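Local coordinates for Rep protein (Adeno-associated virus - 5, PDB 1M55), which probably nicks and rejoins DNA at the viral origin as a rolling-circle replication endonuclease that also recognises origin DNA, at residues Q33-P38 with L162-T167; T3-I8 with S97-M102. All coordinates share one frame; numbering follows the deposited sequence.

Interaction 1 of 2, residues Q33-P38 with L162-T167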
ATOM      1  N   GLN A  33      13.038  -9.933 -10.436  1.00 18.09           N
ATOM      2  CA  GLN A  33      11.608 -10.219 -10.489  1.00 17.68           C
ATOM      3  C   GLN A  33      10.925  -9.611 -11.716  1.00 17.96           C
ATOM      4  O   GLN A  33      10.928  -8.394 -11.902  1.00 18.32           O
ATOM      5  CB  GLN A  33      10.927  -9.727  -9.211  1.00 18.63           C
ATOM      6  CG  GLN A  33       9.424  -9.951  -9.174  1.00 19.45           C
ATOM      7  CD  GLN A  33       9.060 -11.411  -9.110  1.00 37.00           C
ATOM      8  OE1 GLN A  33       9.425 -12.104  -8.164  1.00 44.72           O
ATOM      9  NE2 GLN A  33       8.341 -11.892 -10.113  1.00 39.54           N
ATOM     10  N   ILE A  34      10.316 -10.460 -12.537  1.00 17.39           N
ATOM     11  CA  ILE A  34       9.617 -10.000 -13.734  1.00 16.84           C
ATOM     12  C   ILE A  34       8.121  -9.922 -13.433  1.00 15.98           C
ATOM     13  O   ILE A  34       7.542 -10.862 -12.881  1.00 15.99           O
ATOM     14  CB  ILE A  34       9.808 -10.977 -14.929  1.00 18.05           C
ATOM     15  CG1 ILE A  34      11.294 -11.234 -15.191  1.00 21.92           C
ATOM     16  CG2 ILE A  34       9.134 -10.419 -16.182  1.00 18.66           C
ATOM     17  CD1 ILE A  34      12.048 -10.047 -15.728  1.00 28.61           C
ATOM     18  N   TRP A  35       7.508  -8.792 -13.766  1.00 14.06           N
ATOM     19  CA  TRP A  35       6.079  -8.602 -13.559  1.00 13.30           C
ATOM     20  C   TRP A  35       5.372  -8.598 -14.903  1.00 15.15           C
ATOM     21  O   TRP A  35       5.940  -8.161 -15.906  1.00 16.05           O
ATOM     22  CB  TRP A  35       5.800  -7.275 -12.846  1.00 12.28           C
ATOM     23  CG  TRP A  35       6.126  -7.298 -11.392  1.00 11.70           C
ATOM     24  CD1 TRP A  35       7.356  -7.133 -10.821  1.00 11.06           C
ATOM     25  CD2 TRP A  35       5.208  -7.517 -10.315  1.00 11.65           C
ATOM     26  NE1 TRP A  35       7.258  -7.238  -9.456  1.00 10.80           N
ATOM     27  CE2 TRP A  35       5.952  -7.474  -9.117  1.00 11.22           C
ATOM     28  CE3 TRP A  35       3.821  -7.743 -10.247  1.00 12.19           C
ATOM     29  CZ2 TRP A  35       5.361  -7.650  -7.861  1.00 11.89           C
ATOM     30  CZ3 TRP A  35       3.232  -7.918  -8.997  1.00 12.26           C
ATOM     31  CH2 TRP A  35       4.003  -7.869  -7.822  1.00 12.25           C
ATOM     32  N   GLU A  36       4.144  -9.101 -14.921  1.00 17.34           N
ATOM     33  CA  GLU A  36       3.333  -9.132 -16.133  1.00 18.85           C
ATOM     34  C   GLU A  36       1.951  -8.619 -15.764  1.00 19.46           C
ATOM     35  O   GLU A  36       1.480  -8.831 -14.642  1.00 19.56           O
ATOM     36  CB  GLU A  36       3.215 -10.551 -16.690  1.00 21.82           C
ATOM     37  CG  GLU A  36       4.519 -11.125 -17.229  1.00 37.33           C
ATOM     38  CD  GLU A  36       4.339 -12.470 -17.919  1.00 57.29           C
ATOM     39  OE1 GLU A  36       5.199 -12.826 -18.754  1.00 63.92           O
ATOM     40  OE2 GLU A  36       3.342 -13.171 -17.630  1.00 62.14           O
ATOM     41  N   LEU A  37       1.324  -7.907 -16.687  1.00 20.70           N
ATOM     42  CA  LEU A  37      -0.007  -7.375 -16.453  1.00 21.55           C
ATOM     43  C   LEU A  37      -1.027  -8.487 -16.632  1.00 22.01           C
ATOM     44  O   LEU A  37      -0.872  -9.331 -17.513  1.00 22.07           O
ATOM     45  CB  LEU A  37      -0.315  -6.263 -17.458  1.00 22.03           C
ATOM     46  CG  LEU A  37       0.499  -4.979 -17.396  1.00 23.47           C
ATOM     47  CD1 LEU A  37       0.240  -4.166 -18.651  1.00 24.56           C
ATOM     48  CD2 LEU A  37       0.142  -4.185 -16.149  1.00 23.33           C
ATOM     49  N   PRO A  38      -2.050  -8.540 -15.766  1.00 23.19           N
ATOM     50  CA  PRO A  38      -3.081  -9.578 -15.887  1.00 23.77           C
ATOM     51  C   PRO A  38      -3.859  -9.283 -17.178  1.00 24.16           C
ATOM     52  O   PRO A  38      -3.902  -8.136 -17.634  1.00 23.85           O
ATOM     53  CB  PRO A  38      -3.956  -9.329 -14.655  1.00 24.10           C
ATOM     54  CG  PRO A  38      -3.012  -8.715 -13.678  1.00 24.16           C
ATOM     55  CD  PRO A  38      -2.236  -7.759 -14.533  1.00 23.78           C
ATOM     56  N   LEU A 162      -0.022   6.309 -10.494  1.00  9.26           N
ATOM     57  CA  LEU A 162      -0.571   4.999 -10.163  1.00  9.25           C
ATOM     58  C   LEU A 162       0.429   3.976 -10.686  1.00  9.49           C
ATOM     59  O   LEU A 162       0.789   4.002 -11.866  1.00 10.10           O
ATOM     60  CB  LEU A 162      -1.924   4.784 -10.853  1.00  9.25           C
ATOM     61  CG  LEU A 162      -2.487   3.358 -10.801  1.00  9.20           C
ATOM     62  CD1 LEU A 162      -2.738   2.954  -9.360  1.00  9.55           C
ATOM     63  CD2 LEU A 162      -3.764   3.264 -11.616  1.00 10.35           C
ATOM     64  N   GLN A 163       0.898   3.103  -9.802  1.00  8.76           N
ATOM     65  CA  GLN A 163       1.852   2.069 -10.178  1.00  9.15           C
ATOM     66  C   GLN A 163       1.207   0.683 -10.168  1.00  9.23           C
ATOM     67  O   GLN A 163       1.436  -0.116 -11.077  1.00  9.67           O
ATOM     68  CB  GLN A 163       3.061   2.100  -9.244  1.00  7.63           C
ATOM     69  CG  GLN A 163       3.974   3.305  -9.438  1.00  7.46           C
ATOM     70  CD  GLN A 163       4.881   3.160 -10.643  1.00 10.47           C
ATOM     71  OE1 GLN A 163       5.524   2.123 -10.826  1.00  9.65           O
ATOM     72  NE2 GLN A 163       4.952   4.196 -11.465  1.00 10.37           N
ATOM     73  N   TRP A 164       0.374   0.418  -9.164  1.00  8.45           N
ATOM     74  CA  TRP A 164      -0.297  -0.877  -9.036  1.00  7.83           C
ATOM     75  C   TRP A 164      -1.294  -0.788  -7.887  1.00  7.35           C
ATOM     76  O   TRP A 164      -1.269   0.166  -7.113  1.00  7.57           O
ATOM     77  CB  TRP A 164       0.741  -1.961  -8.714  1.00  8.00           C
ATOM     78  CG  TRP A 164       0.389  -3.349  -9.175  1.00  8.34           C
ATOM     79  CD1 TRP A 164      -0.247  -4.316  -8.456  1.00  8.71           C
ATOM     80  CD2 TRP A 164       0.722  -3.938 -10.437  1.00  9.16           C
ATOM     81  NE1 TRP A 164      -0.320  -5.479  -9.188  1.00  9.25           N
ATOM     82  CE2 TRP A 164       0.266  -5.275 -10.407  1.00  9.32           C
ATOM     83  CE3 TRP A 164       1.369  -3.471 -11.588  1.00  9.70           C
ATOM     84  CZ2 TRP A 164       0.437  -6.150 -11.485  1.00  9.74           C
ATOM     85  CZ3 TRP A 164       1.537  -4.342 -12.662  1.00 10.09           C
ATOM     86  CH2 TRP A 164       1.072  -5.667 -12.600  1.00 10.04           C
ATOM     87  N   ALA A 165      -2.172  -1.779  -7.774  1.00  7.40           N
ATOM     88  CA  ALA A 165      -3.140  -1.808  -6.685  1.00  7.37           C
ATOM     89  C   ALA A 165      -3.617  -3.238  -6.477  1.00  7.39           C
ATOM     90  O   ALA A 165      -3.579  -4.051  -7.403  1.00  7.41           O
ATOM     91  CB  ALA A 165      -4.323  -0.877  -6.971  1.00  7.54           C
ATOM     92  N   TRP A 166      -4.036  -3.534  -5.251  1.00  7.95           N
ATOM     93  CA  TRP A 166      -4.517  -4.862  -4.874  1.00  7.93           C
ATOM     94  C   TRP A 166      -5.703  -4.684  -3.936  1.00  8.37           C
ATOM     95  O   TRP A 166      -5.762  -3.719  -3.171  1.00  8.32           O
ATOM     96  CB  TRP A 166      -3.445  -5.633  -4.090  1.00  7.85           C
ATOM     97  CG  TRP A 166      -2.095  -5.776  -4.731  1.00  7.81           C
ATOM     98  CD1 TRP A 166      -1.612  -6.877  -5.385  1.00  7.80           C
ATOM     99  CD2 TRP A 166      -1.005  -4.844  -4.658  1.00  7.52           C
ATOM    100  NE1 TRP A 166      -0.286  -6.695  -5.704  1.00  8.05           N
ATOM    101  CE2 TRP A 166       0.112  -5.457  -5.271  1.00  8.04           C
ATOM    102  CE3 TRP A 166      -0.863  -3.554  -4.124  1.00  7.56           C
ATOM    103  CZ2 TRP A 166       1.359  -4.826  -5.364  1.00  7.66           C
ATOM    104  CZ3 TRP A 166       0.376  -2.927  -4.215  1.00  7.71           C
ATOM    105  CH2 TRP A 166       1.471  -3.565  -4.830  1.00  7.74           C
ATOM    106  N   THR A 167      -6.620  -5.644  -3.944  1.00  9.13           N
ATOM    107  CA  THR A 167      -7.773  -5.581  -3.058  1.00  8.93           C
ATOM    108  C   THR A 167      -8.502  -6.912  -3.012  1.00  9.94           C
ATOM    109  O   THR A 167      -8.400  -7.719  -3.945  1.00 10.08           O
ATOM    110  CB  THR A 167      -8.789  -4.502  -3.511  1.00  8.85           C
ATOM    111  OG1 THR A 167      -9.832  -4.383  -2.538  1.00  8.54           O
ATOM    112  CG2 THR A 167      -9.404  -4.865  -4.854  1.00  8.67           C
TER
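Leu-37 and Trp-164 mark the closest approach of the two backbones, their CA atoms still 9.9 Å apart, so the extended loop 33-38 is joined to strand 162-167 by side chains rather than by main-chain pairing. Trp-164 is the strand residue in every one of the close contacts. With CG anti to the backbone N (chi1 -152°), its indole leaves the strand toward the loop and sets its six-membered ring among four residues of the loop.

Trp-35 comes over one face of that ring. Its edge atom CE3 lies 3.9 Å from Trp-164 CZ2, near the rim, and the planes of the two six-membered rings meet at 66° with centroids 5.3 Å apart: a T-shaped pair in which Trp-35 offers the edge and Trp-164 the face. The pyrrole nitrogen of Trp-35 is left for another task, a hydrogen bond to the hydroxyl of Thr-54 on helix 50-71, which should fix the rotation of the indole. The host strand belongs to the central antiparallel sheet of the Rep endonuclease fold and pairs with strand 77-83. There Gln-163 and Trp-164 both face Phe-81 in a classic beta bulge.

Leu-37 meets another part of the same ring, its CD2 methyl 3.8 Å from Trp-164 CZ3; a branched aliphatic side chain can reach the aromatic carbons while its backbone runs on past. Pro-38 adds a looser touch, CD to Trp-164 CZ2 at 4.4 Å, and Leu-177 also packs against both Pro-38 and Trp-164. Between these apolar groups the carbonyl of Glu-36 lies at the edge of the Trp-164 ring and near its plane, O to CH2 3.8 Å, while the Glu-36 side chain leaves its CA pointing away from the strand, and the residue is exposed, as suits a charged group.

Interaction 2 of 2, residues T3-I8 with S97-M102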
ATOM      1  N   THR A   3     -15.604   0.619   7.302  1.00 29.36           N
ATOM      2  CA  THR A   3     -14.605   1.560   7.811  1.00 22.17           C
ATOM      3  C   THR A   3     -13.180   0.994   7.736  1.00 14.50           C
ATOM      4  O   THR A   3     -12.963  -0.200   7.974  1.00 13.70           O
ATOM      5  CB  THR A   3     -14.933   1.990   9.259  1.00 22.49           C
ATOM      6  OG1 THR A   3     -15.019   0.836  10.108  1.00 20.45           O
ATOM      7  CG2 THR A   3     -16.258   2.745   9.297  1.00 22.07           C
ATOM      8  N   PHE A   4     -12.215   1.866   7.452  1.00 12.39           N
ATOM      9  CA  PHE A   4     -10.814   1.478   7.301  1.00 11.52           C
ATOM     10  C   PHE A   4      -9.848   2.450   7.960  1.00 11.17           C
ATOM     11  O   PHE A   4     -10.157   3.629   8.140  1.00 12.13           O
ATOM     12  CB  PHE A   4     -10.426   1.455   5.812  1.00 11.55           C
ATOM     13  CG  PHE A   4     -11.259   0.541   4.964  1.00 11.99           C
ATOM     14  CD1 PHE A   4     -12.520   0.931   4.527  1.00 12.79           C
ATOM     15  CD2 PHE A   4     -10.783  -0.711   4.601  1.00 11.90           C
ATOM     16  CE1 PHE A   4     -13.298   0.081   3.744  1.00 13.06           C
ATOM     17  CE2 PHE A   4     -11.550  -1.566   3.819  1.00 11.94           C
ATOM     18  CZ  PHE A   4     -12.809  -1.171   3.390  1.00 12.57           C
ATOM     19  N   TYR A   5      -8.669   1.940   8.299  1.00  9.91           N
ATOM     20  CA  TYR A   5      -7.583   2.752   8.839  1.00 10.27           C
ATOM     21  C   TYR A   5      -6.683   2.892   7.616  1.00  9.88           C
ATOM     22  O   TYR A   5      -6.781   2.081   6.686  1.00  9.18           O
ATOM     23  CB  TYR A   5      -6.782   1.998   9.908  1.00 10.77           C
ATOM     24  CG  TYR A   5      -7.458   1.850  11.248  1.00 11.34           C
ATOM     25  CD1 TYR A   5      -7.647   0.593  11.815  1.00 11.29           C
ATOM     26  CD2 TYR A   5      -7.874   2.971  11.969  1.00 11.74           C
ATOM     27  CE1 TYR A   5      -8.228   0.451  13.072  1.00 12.48           C
ATOM     28  CE2 TYR A   5      -8.458   2.842  13.222  1.00 13.37           C
ATOM     29  CZ  TYR A   5      -8.632   1.581  13.769  1.00 14.81           C
ATOM     30  OH  TYR A   5      -9.213   1.455  15.011  1.00 16.40           O
ATOM     31  N   GLU A   6      -5.852   3.931   7.583  1.00  9.92           N
ATOM     32  CA  GLU A   6      -4.922   4.103   6.476  1.00  9.45           C
ATOM     33  C   GLU A   6      -3.513   4.230   7.006  1.00  9.53           C
ATOM     34  O   GLU A   6      -3.238   5.038   7.894  1.00 10.07           O
ATOM     35  CB  GLU A   6      -5.219   5.337   5.618  1.00  9.77           C
ATOM     36  CG  GLU A   6      -4.207   5.473   4.459  1.00 11.34           C
ATOM     37  CD  GLU A   6      -4.355   6.748   3.649  1.00 13.24           C
ATOM     38  OE1 GLU A   6      -4.245   7.847   4.233  1.00 12.09           O
ATOM     39  OE2 GLU A   6      -4.547   6.650   2.420  1.00 11.46           O
ATOM     40  N   VAL A   7      -2.628   3.396   6.480  1.00  8.98           N
ATOM     41  CA  VAL A   7      -1.229   3.443   6.854  1.00  8.99           C
ATOM     42  C   VAL A   7      -0.469   3.652   5.553  1.00  8.81           C
ATOM     43  O   VAL A   7      -0.678   2.920   4.579  1.00  8.68           O
ATOM     44  CB  VAL A   7      -0.763   2.131   7.524  1.00  9.10           C
ATOM     45  CG1 VAL A   7       0.710   2.232   7.894  1.00  9.07           C
ATOM     46  CG2 VAL A   7      -1.607   1.843   8.763  1.00  8.91           C
ATOM     47  N   ILE A   8       0.335   4.706   5.497  1.00  7.64           N
ATOM     48  CA  ILE A   8       1.116   4.960   4.298  1.00  8.33           C
ATOM     49  C   ILE A   8       2.532   4.461   4.546  1.00  8.20           C
ATOM     50  O   ILE A   8       3.153   4.797   5.562  1.00  8.42           O
ATOM     51  CB  ILE A   8       1.117   6.454   3.902  1.00  8.96           C
ATOM     52  CG1 ILE A   8      -0.295   6.876   3.479  1.00 11.57           C
ATOM     53  CG2 ILE A   8       2.097   6.696   2.746  1.00  8.63           C
ATOM     54  CD1 ILE A   8      -0.427   8.349   3.132  1.00 15.78           C
ATOM     55  N   SER A  97     -12.178  -3.566  11.813  1.00 17.50           N
ATOM     56  CA  SER A  97     -12.654  -4.722  12.569  1.00 18.95           C
ATOM     57  C   SER A  97     -11.581  -5.443  13.387  1.00 19.72           C
ATOM     58  O   SER A  97     -10.554  -5.872  12.855  1.00 20.55           O
ATOM     59  CB  SER A  97     -13.345  -5.708  11.622  1.00 21.61           C
ATOM     60  OG  SER A  97     -14.085  -6.693  12.328  1.00 26.74           O
ATOM     61  N   GLY A  98     -11.817  -5.544  14.690  1.00 19.60           N
ATOM     62  CA  GLY A  98     -10.892  -6.232  15.573  1.00 20.29           C
ATOM     63  C   GLY A  98      -9.681  -5.452  16.048  1.00 21.93           C
ATOM     64  O   GLY A  98      -8.918  -5.951  16.880  1.00 22.79           O
ATOM     65  N   ILE A  99      -9.505  -4.231  15.550  1.00 21.57           N
ATOM     66  CA  ILE A  99      -8.357  -3.408  15.932  1.00 21.18           C
ATOM     67  C   ILE A  99      -8.819  -2.085  16.543  1.00 20.84           C
ATOM     68  O   ILE A  99      -9.376  -1.237  15.841  1.00 20.61           O
ATOM     69  CB  ILE A  99      -7.470  -3.088  14.699  1.00 21.19           C
ATOM     70  CG1 ILE A  99      -7.204  -4.354  13.870  1.00 20.53           C
ATOM     71  CG2 ILE A  99      -6.153  -2.450  15.148  1.00 21.90           C
ATOM     72  CD1 ILE A  99      -6.290  -5.359  14.531  1.00 19.11           C
ATOM     73  N   SER A 100      -8.616  -1.909  17.845  1.00 21.11           N
ATOM     74  CA  SER A 100      -9.019  -0.666  18.494  1.00 21.34           C
ATOM     75  C   SER A 100      -8.006   0.431  18.176  1.00 20.77           C
ATOM     76  O   SER A 100      -6.800   0.174  18.081  1.00 20.21           O
ATOM     77  CB  SER A 100      -9.164  -0.850  20.009  1.00 24.17           C
ATOM     78  OG  SER A 100      -7.911  -1.020  20.649  1.00 29.50           O
ATOM     79  N   SER A 101      -8.490   1.660  18.053  1.00 21.22           N
ATOM     80  CA  SER A 101      -7.637   2.792  17.727  1.00 22.91           C
ATOM     81  C   SER A 101      -6.495   3.040  18.714  1.00 24.37           C
ATOM     82  O   SER A 101      -5.390   3.393  18.300  1.00 24.55           O
ATOM     83  CB  SER A 101      -8.484   4.059  17.561  1.00 24.54           C
ATOM     84  OG  SER A 101      -7.712   5.136  17.051  1.00 25.21           O
ATOM     85  N   MET A 102      -6.736   2.832  20.007  1.00 26.05           N
ATOM     86  CA  MET A 102      -5.696   3.070  21.008  1.00 27.47           C
ATOM     87  C   MET A 102      -4.523   2.089  20.934  1.00 25.96           C
ATOM     88  O   MET A 102      -3.399   2.427  21.312  1.00 25.62           O
ATOM     89  CB  MET A 102      -6.287   3.092  22.425  1.00 29.43           C
ATOM     90  CG  MET A 102      -6.586   1.725  23.031  1.00 31.82           C
ATOM     91  SD  MET A 102      -7.195   1.835  24.743  1.00 34.32           S
ATOM     92  CE  MET A 102      -5.955   2.942  25.494  1.00 34.25           C
TER
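Tyr-5 has CG anti to its carbonyl carbon (chi1 -75°), which carries the phenol from strand 3-10 across to segment 97-102, where Ile-99, with CG2 anti to its backbone N, brings CB and CG2 beside Tyr-5 CE1. Strand 3-10 is part of the antiparallel sheet of the Rep nuclease domain, paired with strand 88-95, and segment 97-102 is the turn through which the chain passes from strand 88-95 into helix 101-118.

The phenol spans the space between strand and turn. Its hydroxyl donates a hydrogen bond to the carbonyl of Ile-99, OH to O 2.8 Å, meeting that oxygen at a C=O...OH angle of 143° and tilted 30° from the carbonyl plane. The oxygen itself sits at the edge of the Tyr-5 ring, near the ring plane. Tyrosine suits this place because a long, flat apolar body can be buried while its polar end satisfies a main-chain carbonyl in an irregular turn.

Ile-99 packs obliquely against the same side chain, its CB 4.0 Å from Tyr-5 CE1. The end of Ile-99 then leads away to meet Trp-67 and Phe-70 on helix 50-71, and Trp-67 also touches Tyr-5, so a beta-branched aliphatic residue serves two neighbours at once.

Ser-101 lies beside the phenol's end, while its own hydroxyl bonds to Asn-142. A small residue suits this spot, since its main chain passes close to the phenol oxygen. Its backbone N comes within 3.1 Å of Tyr-5 OH, but the angle is too poor for a hydrogen bond, and the CB of Ser-101 stands 3.7 Å from that same Tyr-5 OH.

In the fold
From the N terminus the chain first lays down strand 3-10, the first half of interaction 2, then helix 24-32 and the loop 33-38, the first half of interaction 1. Helix 50-71 and the hairpin strands 77-83 and 88-95 follow before segment 97-102 returns to residues 3-8 and closes interaction 2. Interaction 1 closes later, when strand 162-167 reaches back to the loop. The two closures therefore cross. Their centres lie 25 Å apart, on opposite sides of the chain's centre, yet both reach one sheet, and helix 50-71 touches side chains of each. Interaction 2 joins the sheet to the turn leading into helix 101-118; interaction 1 joins it to the loop after helix 24-32.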